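Local coordinates for ferric vibriobactin ABC transporter, periplasmic ferric vibriobactin-binding protein (Vibrio cholerae, PDB 3R5T) that binds iron-loaded vibriobactin in the periplasm of Vibrio cholerae and probably delivers it to an ABC transporter for import, at residues V33-P43 with L126-L136; P87-D98 with L107-Y118. All blocks are in the same frame, centred on the assembly; numbering follows the deposited sequence.

Contact 1: residues V33-P43 with L126-L136; sequences VTGTLLAIDAP and LAQQLGLATGL. With MOH (methanol), chain D.
I40 meets A127, L130, G131 and L136 where the helical turns of 33-39 give out beside helix 126-134. Its CB points at the partner helix and splits into two branches. I40 CG2 lies 3.8 Å from A127 CB. CG1 takes the position between the backbone N and the carbonyl carbon (chi1 65°). From there the extended chain carries CD1 across to the partner helix. I40 CD1 rests over the backbone, 4.0 Å from G131 N, with L130 CB and T134 OG1 a little farther off. A127 O lies close by as well.

One helical turn earlier, T36 packs closer still. T36 CG2 stands anti to the backbone N and comes to 3.5 Å from A127 CA. Its OG1 lies beside L126 CD2. The CD1 methyl of L130 fills the next position. L130 CD1 touches V33 CG1 at 3.8 Å and L37 CD2 at 4.0 Å, and the L37 and L130 side chains cross at about a right angle.

At the far end L136 presses its CD1 onto A42, reaching A42 CA at 3.4 Å, tighter than usual carbon contact. CD of the P43 ring touches the same methyl. The hydroxyl of T134 is turned back to its own helix, where T134 OG1 donates to L130 O at 2.8 Å. D41, with positive phi, is the C-prime residue of a Schellman motif that ends its helix. Its carboxylate forms a salt bridge with R66.

The axes of 33-39 and 126-134 approach to 9.5 Å at a crossing angle of -68°. This is an apolar helix-helix crossing beside the parallel sheet of an alpha/beta lobe, as in periplasmic siderophore-binding proteins.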
# COMPACT_ATOMS: atom_id res chain seq x y z
N VAL A 33 0.77 -6.60 -3.92
CA VAL A 33 0.52 -6.20 -5.30
C VAL A 33 -0.87 -6.64 -5.74
O VAL A 33 -1.45 -6.04 -6.64
CB VAL A 33 1.57 -6.80 -6.21
CG1 VAL A 33 1.23 -6.53 -7.67
CG2 VAL A 33 2.93 -6.22 -5.85
N THR A 34 -1.40 -7.68 -5.11
CA THR A 34 -2.69 -8.24 -5.54
C THR A 34 -3.84 -7.22 -5.49
O THR A 34 -4.71 -7.20 -6.36
CB THR A 34 -2.97 -9.51 -4.75
OG1 THR A 34 -1.92 -10.43 -5.03
CG2 THR A 34 -4.30 -10.13 -5.15
N GLY A 35 -3.84 -6.37 -4.47
CA GLY A 35 -4.85 -5.34 -4.38
C GLY A 35 -4.90 -4.43 -5.61
O GLY A 35 -5.98 -4.07 -6.06
N THR A 36 -3.74 -4.10 -6.15
CA THR A 36 -3.70 -3.22 -7.31
C THR A 36 -4.05 -3.97 -8.60
O THR A 36 -4.70 -3.40 -9.49
CB THR A 36 -2.36 -2.46 -7.36
OG1 THR A 36 -2.30 -1.60 -6.22
CG2 THR A 36 -2.25 -1.60 -8.63
N LEU A 37 -3.67 -5.24 -8.68
CA LEU A 37 -4.14 -6.07 -9.79
C LEU A 37 -5.68 -6.11 -9.79
O LEU A 37 -6.32 -5.93 -10.84
CB LEU A 37 -3.55 -7.49 -9.73
CG LEU A 37 -2.06 -7.56 -10.06
CD1 LEU A 37 -1.48 -8.87 -9.58
CD2 LEU A 37 -1.80 -7.40 -11.54
N LEU A 38 -6.28 -6.32 -8.63
CA LEU A 38 -7.74 -6.28 -8.55
C LEU A 38 -8.33 -4.91 -8.91
O LEU A 38 -9.39 -4.82 -9.54
CB LEU A 38 -8.20 -6.72 -7.15
CG LEU A 38 -7.91 -8.19 -6.82
CD1 LEU A 38 -8.06 -8.47 -5.33
CD2 LEU A 38 -8.81 -9.12 -7.63
N ALA A 39 -7.63 -3.85 -8.51
CA ALA A 39 -8.08 -2.49 -8.74
C ALA A 39 -8.27 -2.19 -10.22
O ALA A 39 -9.22 -1.50 -10.59
CB ALA A 39 -7.06 -1.50 -8.13
N ILE A 40 -7.38 -2.71 -11.06
CA ILE A 40 -7.47 -2.48 -12.50
C ILE A 40 -8.15 -3.61 -13.26
O ILE A 40 -8.09 -3.66 -14.49
CB ILE A 40 -6.09 -2.18 -13.13
CG1 ILE A 40 -5.16 -3.40 -13.03
CG2 ILE A 40 -5.45 -0.97 -12.44
CD1 ILE A 40 -3.85 -3.24 -13.84
N ASP A 41 -8.81 -4.50 -12.51
CA ASP A 41 -9.52 -5.64 -13.10
C ASP A 41 -8.61 -6.54 -13.92
O ASP A 41 -9.04 -7.09 -14.94
CB ASP A 41 -10.69 -5.17 -13.95
CG ASP A 41 -11.77 -4.51 -13.14
OD1 ASP A 41 -11.98 -4.90 -11.98
OD2 ASP A 41 -12.42 -3.57 -13.67
N ALA A 42 -7.37 -6.71 -13.50
CA ALA A 42 -6.48 -7.63 -14.19
C ALA A 42 -6.88 -9.06 -13.85
O ALA A 42 -7.39 -9.33 -12.76
CB ALA A 42 -5.03 -7.38 -13.80
N PRO A 43 -6.67 -9.98 -14.79
CA PRO A 43 -7.08 -11.38 -14.59
C PRO A 43 -6.11 -12.13 -13.70
O PRO A 43 -5.41 -13.06 -14.12
CB PRO A 43 -7.08 -11.94 -16.01
CG PRO A 43 -6.09 -11.07 -16.76
CD PRO A 43 -6.22 -9.71 -16.17
N LEU A 126 1.89 2.28 -9.39
CA LEU A 126 1.99 0.83 -9.48
C LEU A 126 0.92 0.31 -10.46
O LEU A 126 1.21 -0.56 -11.27
CB LEU A 126 1.80 0.23 -8.10
CG LEU A 126 1.88 -1.30 -8.03
CD1 LEU A 126 3.29 -1.77 -8.38
CD2 LEU A 126 1.46 -1.82 -6.65
N ALA A 127 -0.29 0.84 -10.37
CA ALA A 127 -1.35 0.42 -11.31
C ALA A 127 -0.95 0.69 -12.77
O ALA A 127 -1.20 -0.12 -13.66
CB ALA A 127 -2.65 1.11 -10.99
N GLN A 128 -0.37 1.86 -13.02
CA GLN A 128 0.10 2.19 -14.36
C GLN A 128 1.17 1.22 -14.83
O GLN A 128 1.16 0.76 -15.98
CB GLN A 128 0.62 3.62 -14.39
CG GLN A 128 -0.45 4.66 -14.14
CD GLN A 128 0.06 6.06 -14.38
OE1 GLN A 128 0.20 6.84 -13.44
NE2 GLN A 128 0.36 6.37 -15.64
N GLN A 129 2.10 0.89 -13.94
CA GLN A 129 3.18 -0.01 -14.27
C GLN A 129 2.60 -1.37 -14.65
O GLN A 129 2.99 -1.98 -15.66
CB GLN A 129 4.12 -0.13 -13.08
CG GLN A 129 5.28 -1.05 -13.33
CD GLN A 129 6.31 -0.92 -12.25
OE1 GLN A 129 5.98 -0.77 -11.07
NE2 GLN A 129 7.58 -0.97 -12.64
N LEU A 130 1.65 -1.85 -13.85
CA LEU A 130 1.00 -3.14 -14.10
C LEU A 130 0.09 -3.08 -15.32
O LEU A 130 -0.05 -4.08 -16.03
CB LEU A 130 0.23 -3.60 -12.87
CG LEU A 130 1.13 -3.89 -11.67
CD1 LEU A 130 0.29 -4.16 -10.42
CD2 LEU A 130 2.11 -5.03 -11.97
N GLY A 131 -0.50 -1.91 -15.59
CA GLY A 131 -1.30 -1.73 -16.80
C GLY A 131 -0.46 -1.99 -18.03
O GLY A 131 -0.91 -2.64 -18.97
N LEU A 132 0.77 -1.48 -18.03
CA LEU A 132 1.68 -1.66 -19.17
C LEU A 132 2.13 -3.12 -19.31
O LEU A 132 2.38 -3.58 -20.43
CB LEU A 132 2.88 -0.71 -19.06
CG LEU A 132 2.51 0.77 -19.16
CD1 LEU A 132 3.57 1.68 -18.52
CD2 LEU A 132 2.28 1.17 -20.61
N ALA A 133 2.20 -3.86 -18.21
CA ALA A 133 2.58 -5.26 -18.28
C ALA A 133 1.44 -6.14 -18.79
O ALA A 133 1.67 -7.21 -19.35
CB ALA A 133 3.07 -5.77 -16.91
N THR A 134 0.20 -5.70 -18.59
CA THR A 134 -0.95 -6.57 -18.83
C THR A 134 -1.82 -6.12 -20.00
O THR A 134 -2.82 -6.78 -20.33
CB THR A 134 -1.84 -6.64 -17.58
OG1 THR A 134 -2.24 -5.32 -17.20
CG2 THR A 134 -1.07 -7.26 -16.42
N GLY A 135 -1.47 -5.00 -20.63
CA GLY A 135 -2.26 -4.45 -21.71
C GLY A 135 -3.56 -3.87 -21.21
O GLY A 135 -4.55 -3.82 -21.95
N LEU A 136 -3.55 -3.41 -19.97
CA LEU A 136 -4.76 -2.88 -19.35
C LEU A 136 -4.63 -1.38 -19.10
O LEU A 136 -5.14 -0.84 -18.12
CB LEU A 136 -5.11 -3.65 -18.08
CG LEU A 136 -5.42 -5.13 -18.31
CD1 LEU A 136 -5.62 -5.89 -16.98
CD2 LEU A 136 -6.64 -5.27 -19.20
C MOH D . 9.72 -0.84 -9.89
O MOH D . 8.32 -0.90 -9.66

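Contact 2: residues P87-D98 with L107-Y118. With VBN ((4S,5R)-N-{3-[(2,3-dihydroxybenzoyl)amino]propyl}-2-(2,3-dihydroxyphenyl)-N-[3-({[(4S,5R)-2-(2,3-dihydroxyphenyl)-5-met hyl-4,5-dihydro-1,3-oxazol-4-yl]carbonyl}amino)propyl]-5-methyl-4,5-dihydro-1,3-oxazole-4-carboxamide), chain B; MOH (methanol), chain D.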
# COMPACT_ATOMS: atom_id res chain seq x y z
N PRO A 87 0.19 -20.25 -15.03
CA PRO A 87 0.06 -18.81 -15.27
C PRO A 87 0.80 -18.41 -16.54
O PRO A 87 1.68 -19.13 -17.02
CB PRO A 87 0.74 -18.20 -14.05
CG PRO A 87 1.77 -19.22 -13.65
CD PRO A 87 1.17 -20.55 -13.96
N ASP A 88 0.45 -17.24 -17.08
CA ASP A 88 1.22 -16.66 -18.18
C ASP A 88 1.90 -15.35 -17.79
O ASP A 88 2.52 -14.68 -18.62
CB ASP A 88 0.37 -16.50 -19.45
CG ASP A 88 -0.89 -15.66 -19.23
OD1 ASP A 88 -1.06 -15.06 -18.14
OD2 ASP A 88 -1.71 -15.61 -20.18
N LEU A 89 1.79 -14.98 -16.52
CA LEU A 89 2.57 -13.88 -15.98
C LEU A 89 2.67 -14.11 -14.48
O LEU A 89 1.67 -14.36 -13.84
CB LEU A 89 1.91 -12.52 -16.24
CG LEU A 89 2.71 -11.30 -15.74
CD1 LEU A 89 3.99 -11.10 -16.55
CD2 LEU A 89 1.86 -10.04 -15.78
N ILE A 90 3.88 -13.98 -13.94
CA ILE A 90 4.09 -14.09 -12.49
C ILE A 90 4.64 -12.76 -11.98
O ILE A 90 5.60 -12.23 -12.54
CB ILE A 90 5.09 -15.24 -12.17
CG1 ILE A 90 4.51 -16.58 -12.62
CG2 ILE A 90 5.40 -15.30 -10.66
CD1 ILE A 90 5.53 -17.71 -12.66
N VAL A 91 4.01 -12.22 -10.94
CA VAL A 91 4.41 -10.91 -10.41
C VAL A 91 5.09 -11.03 -9.07
O VAL A 91 4.62 -11.76 -8.19
CB VAL A 91 3.20 -9.95 -10.29
CG1 VAL A 91 3.69 -8.56 -9.93
CG2 VAL A 91 2.41 -9.93 -11.60
N VAL A 92 6.23 -10.35 -8.95
CA VAL A 92 7.09 -10.42 -7.77
C VAL A 92 7.38 -9.02 -7.26
O VAL A 92 7.53 -8.09 -8.05
CB VAL A 92 8.44 -11.12 -8.13
CG1 VAL A 92 9.33 -11.26 -6.92
CG2 VAL A 92 8.20 -12.51 -8.74
N SER A 93 7.47 -8.86 -5.94
CA SER A 93 7.81 -7.57 -5.34
C SER A 93 9.28 -7.52 -4.99
O SER A 93 9.91 -8.55 -4.72
CB SER A 93 6.95 -7.28 -4.12
OG SER A 93 7.23 -8.20 -3.08
N MET A 94 9.81 -6.30 -5.01
CA MET A 94 11.23 -6.03 -4.82
C MET A 94 11.68 -6.10 -3.36
O MET A 94 12.78 -6.59 -3.06
CB MET A 94 11.52 -4.63 -5.37
CG MET A 94 12.97 -4.22 -5.36
SD MET A 94 13.88 -5.13 -6.61
CE MET A 94 15.38 -4.16 -6.70
N ILE A 95 10.85 -5.59 -2.46
CA ILE A 95 11.20 -5.51 -1.03
C ILE A 95 9.96 -5.53 -0.16
O ILE A 95 8.94 -4.92 -0.50
CB ILE A 95 12.04 -4.25 -0.73
CG1 ILE A 95 12.41 -4.17 0.75
CG2 ILE A 95 11.28 -2.99 -1.16
CD1 ILE A 95 13.55 -3.16 1.05
N GLY A 96 10.05 -6.23 0.97
CA GLY A 96 8.90 -6.41 1.85
C GLY A 96 8.82 -7.87 2.25
O GLY A 96 9.47 -8.72 1.64
N ALA A 97 8.02 -8.17 3.26
CA ALA A 97 7.90 -9.57 3.71
C ALA A 97 7.39 -10.51 2.61
O ALA A 97 7.64 -11.73 2.66
CB ALA A 97 7.01 -9.67 4.95
N ASP A 98 6.68 -9.95 1.64
CA ASP A 98 6.07 -10.71 0.54
C ASP A 98 6.95 -10.80 -0.71
O ASP A 98 6.51 -11.29 -1.75
CB ASP A 98 4.67 -10.14 0.18
CG ASP A 98 4.71 -8.69 -0.25
OD1 ASP A 98 5.79 -8.12 -0.42
OD2 ASP A 98 3.61 -8.12 -0.40
N LEU A 107 11.01 -19.13 -10.93
CA LEU A 107 9.69 -18.75 -11.42
C LEU A 107 9.69 -18.48 -12.93
O LEU A 107 8.75 -18.85 -13.64
CB LEU A 107 9.18 -17.53 -10.66
CG LEU A 107 8.91 -17.76 -9.16
CD1 LEU A 107 8.81 -16.44 -8.42
CD2 LEU A 107 7.64 -18.58 -8.97
N GLN A 108 10.74 -17.83 -13.41
CA GLN A 108 10.86 -17.51 -14.83
C GLN A 108 10.92 -18.78 -15.69
O GLN A 108 10.57 -18.76 -16.87
CB GLN A 108 12.07 -16.60 -15.08
CG GLN A 108 12.33 -16.24 -16.54
CD GLN A 108 11.27 -15.35 -17.17
OE1 GLN A 108 10.74 -14.42 -16.54
NE2 GLN A 108 10.96 -15.62 -18.43
N ALA A 109 11.35 -19.89 -15.09
CA ALA A 109 11.35 -21.18 -15.79
C ALA A 109 9.93 -21.64 -16.08
O ALA A 109 9.71 -22.49 -16.95
CB ALA A 109 12.10 -22.23 -14.96
N ILE A 110 8.97 -21.09 -15.34
CA ILE A 110 7.57 -21.47 -15.46
C ILE A 110 6.76 -20.56 -16.37
O ILE A 110 5.98 -21.03 -17.20
CB ILE A 110 6.88 -21.49 -14.08
CG1 ILE A 110 7.71 -22.30 -13.08
CG2 ILE A 110 5.45 -22.03 -14.21
CD1 ILE A 110 7.13 -22.35 -11.67
N ALA A 111 6.95 -19.25 -16.21
CA ALA A 111 6.25 -18.25 -17.01
C ALA A 111 6.99 -16.92 -16.94
O ALA A 111 7.81 -16.70 -16.04
CB ALA A 111 4.81 -18.08 -16.51
N PRO A 112 6.70 -16.01 -17.88
CA PRO A 112 7.30 -14.67 -17.81
C PRO A 112 7.08 -14.08 -16.43
O PRO A 112 5.95 -14.03 -15.94
CB PRO A 112 6.51 -13.88 -18.86
CG PRO A 112 6.12 -14.93 -19.88
CD PRO A 112 5.81 -16.17 -19.05
N THR A 113 8.16 -13.64 -15.80
CA THR A 113 8.13 -13.16 -14.42
C THR A 113 8.63 -11.72 -14.35
O THR A 113 9.70 -11.41 -14.87
CB THR A 113 8.99 -14.10 -13.53
OG1 THR A 113 8.42 -15.40 -13.58
CG2 THR A 113 9.01 -13.63 -12.08
N ILE A 114 7.83 -10.85 -13.73
CA ILE A 114 8.18 -9.44 -13.60
C ILE A 114 8.34 -9.02 -12.14
O ILE A 114 7.78 -9.65 -11.23
CB ILE A 114 7.17 -8.52 -14.34
CG1 ILE A 114 5.77 -8.59 -13.68
CG2 ILE A 114 7.17 -8.85 -15.84
CD1 ILE A 114 4.81 -7.49 -14.20
N LEU A 115 9.13 -7.97 -11.94
CA LEU A 115 9.53 -7.52 -10.61
C LEU A 115 9.25 -6.01 -10.47
O LEU A 115 9.77 -5.20 -11.25
CB LEU A 115 11.02 -7.81 -10.43
CG LEU A 115 11.74 -7.32 -9.18
CD1 LEU A 115 11.16 -7.97 -7.94
CD2 LEU A 115 13.24 -7.58 -9.28
N VAL A 116 8.43 -5.67 -9.47
CA VAL A 116 8.00 -4.30 -9.22
C VAL A 116 8.28 -3.94 -7.77
O VAL A 116 8.31 -4.80 -6.88
CB VAL A 116 6.49 -4.10 -9.54
CG1 VAL A 116 6.23 -4.35 -11.02
CG2 VAL A 116 5.62 -5.01 -8.66
N ASP A 117 8.51 -2.65 -7.52
CA ASP A 117 8.72 -2.16 -6.17
C ASP A 117 7.56 -1.26 -5.80
O ASP A 117 7.37 -0.19 -6.39
CB ASP A 117 10.04 -1.41 -6.09
CG ASP A 117 10.41 -1.02 -4.66
OD1 ASP A 117 9.60 -1.25 -3.74
OD2 ASP A 117 11.53 -0.49 -4.49
N TYR A 118 6.75 -1.70 -4.85
CA TYR A 118 5.60 -0.93 -4.42
C TYR A 118 5.94 0.05 -3.30
O TYR A 118 5.09 0.84 -2.88
CB TYR A 118 4.46 -1.84 -3.97
CG TYR A 118 4.84 -2.80 -2.87
CD1 TYR A 118 5.16 -2.35 -1.59
CD2 TYR A 118 4.85 -4.18 -3.09
CE1 TYR A 118 5.49 -3.23 -0.56
CE2 TYR A 118 5.18 -5.07 -2.09
CZ TYR A 118 5.50 -4.61 -0.81
OH TYR A 118 5.82 -5.52 0.19
C VBN B . 7.37 -6.68 10.12
N VBN B . 7.55 -6.98 7.61
O VBN B . 8.32 -5.98 10.17
CA VBN B . 7.05 -7.49 8.87
CB VBN B . 7.65 -8.95 8.87
CAB VBN B . -0.95 -7.61 8.07
OAC VBN B . 5.91 -1.53 11.48
OAD VBN B . 2.95 -9.45 9.61
OAF VBN B . 6.08 -3.47 5.79
OAG VBN B . 10.36 -4.32 4.08
OAH VBN B . 6.35 -6.25 4.60
OAI VBN B . 6.38 -4.25 8.31
OAJ VBN B . 8.58 -5.13 5.96
OAK VBN B . 4.77 -6.46 6.79
CAL VBN B . 5.54 -0.20 7.53
CAM VBN B . 11.68 -7.67 5.02
CAN VBN B . 3.40 -8.03 3.20
CAO VBN B . 5.67 -1.15 6.46
CAP VBN B . 11.56 -6.42 4.36
CAQ VBN B . 4.67 -7.36 3.25
CAR VBN B . 5.71 -0.61 8.90
CAS VBN B . 10.77 -8.05 6.01
CAT VBN B . 2.62 -8.18 4.38
CAU VBN B . 6.56 -5.03 12.98
CAV VBN B . 4.53 -7.83 12.51
CAW VBN B . 7.28 -3.85 12.31
CAX VBN B . 3.19 -8.60 12.35
CAY VBN B . 7.08 -6.42 12.59
CAZ VBN B . 5.45 -7.88 11.28
NBB VBN B . 6.89 -3.54 10.93
NBC VBN B . 2.35 -7.98 11.33
NBD VBN B . 2.48 -7.00 7.95
OBF VBN B . 1.05 -8.42 6.75
CBG VBN B . 6.21 -2.30 10.64
CBH VBN B . 2.34 -8.49 9.96
CBJ VBN B . 8.87 -7.53 7.49
CBK VBN B . 5.97 -2.51 6.77
CBL VBN B . 10.51 -5.54 4.70
CBM VBN B . 5.12 -6.87 4.47
CBN VBN B . 6.13 -2.90 8.07
CBO VBN B . 9.64 -5.92 5.64
CBP VBN B . 4.37 -7.02 5.60
CBQ VBN B . 6.00 -1.91 9.18
CBR VBN B . 9.76 -7.23 6.30
CBS VBN B . 3.06 -7.68 5.55
CBU VBN B . 0.42 -8.28 8.09
CBW VBN B . 2.34 -7.91 6.85
CBX VBN B . 1.60 -7.61 8.95
NBY VBN B . 6.59 -6.96 11.32
OG1 VBN B . 8.93 -8.80 8.11
CG2 VBN B . 6.74 -10.11 8.51
C MOH D . 9.72 -0.84 -9.89
O MOH D . 8.32 -0.90 -9.66
O HOH W 1 2.56 -21.74 -17.14
O HOH W 2 8.44 -3.67 -3.22
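I90 and V92 carry one apolar face of the strand pair 89-93 and 113-116. I90 sends CD1 to A111 CB (3.9 Å) and the L107 side chain. V92 places CG2 against T113 CG2 at 3.6 Å, and its CG1 meets L115 CD1. M94 bends at chi2 to bring SD near L115 CD2. On the other face V91 and I114 lie side by side, and L89 CD1 reaches I114 CG2.

The strands run parallel, joined through helix 104-108 as a beta-alpha-beta crossover. Five backbone bonds zip them, from I90 N to P112 O through to M94 N to V116 O. The I114 N to I90 O bond is nearly straight at 164°, while the last one is bent to 131°.

At the C-terminal ends of the strands and beyond, the contact turns polar at the vibriobactin pocket. Y118 OH donates to D98 OD1 at 2.7 Å, on the syn side but tilted out of the carboxylate plane. S93 OG donates to D98 OD1 too, at 3.0 Å, from the opposite face of its plane. D98 OD2 is held by T32, and R269 also bonds Y118 OH. Next to them A97 N donates to OAH of vibriobactin at 2.9 Å, almost in line at 173°.

In the fold
From the N terminus, strand 26-28 leads into helix 31-39, the first side of contact 1. The chain then builds strands 44-49 and 69-73 and helix 79-85. Strand 89-93 enters the sheet next to strand 26-28. Contact 2 closes a short loop through helix 104-108 and adds strand 113-116 at the sheet edge. Helix 123-134 follows and closes the long loop of contact 1, so contact 2 is nested inside it. The centres of the two contacts are about 13 Å apart, and the contacts touch: V33 packs on V91 and Y118, and A133 on I114. A methanol bridges Q129 and D117 N. Together they tie helices 31-39 and 123-134 to strands 89-93 and 113-116 of one parallel sheet.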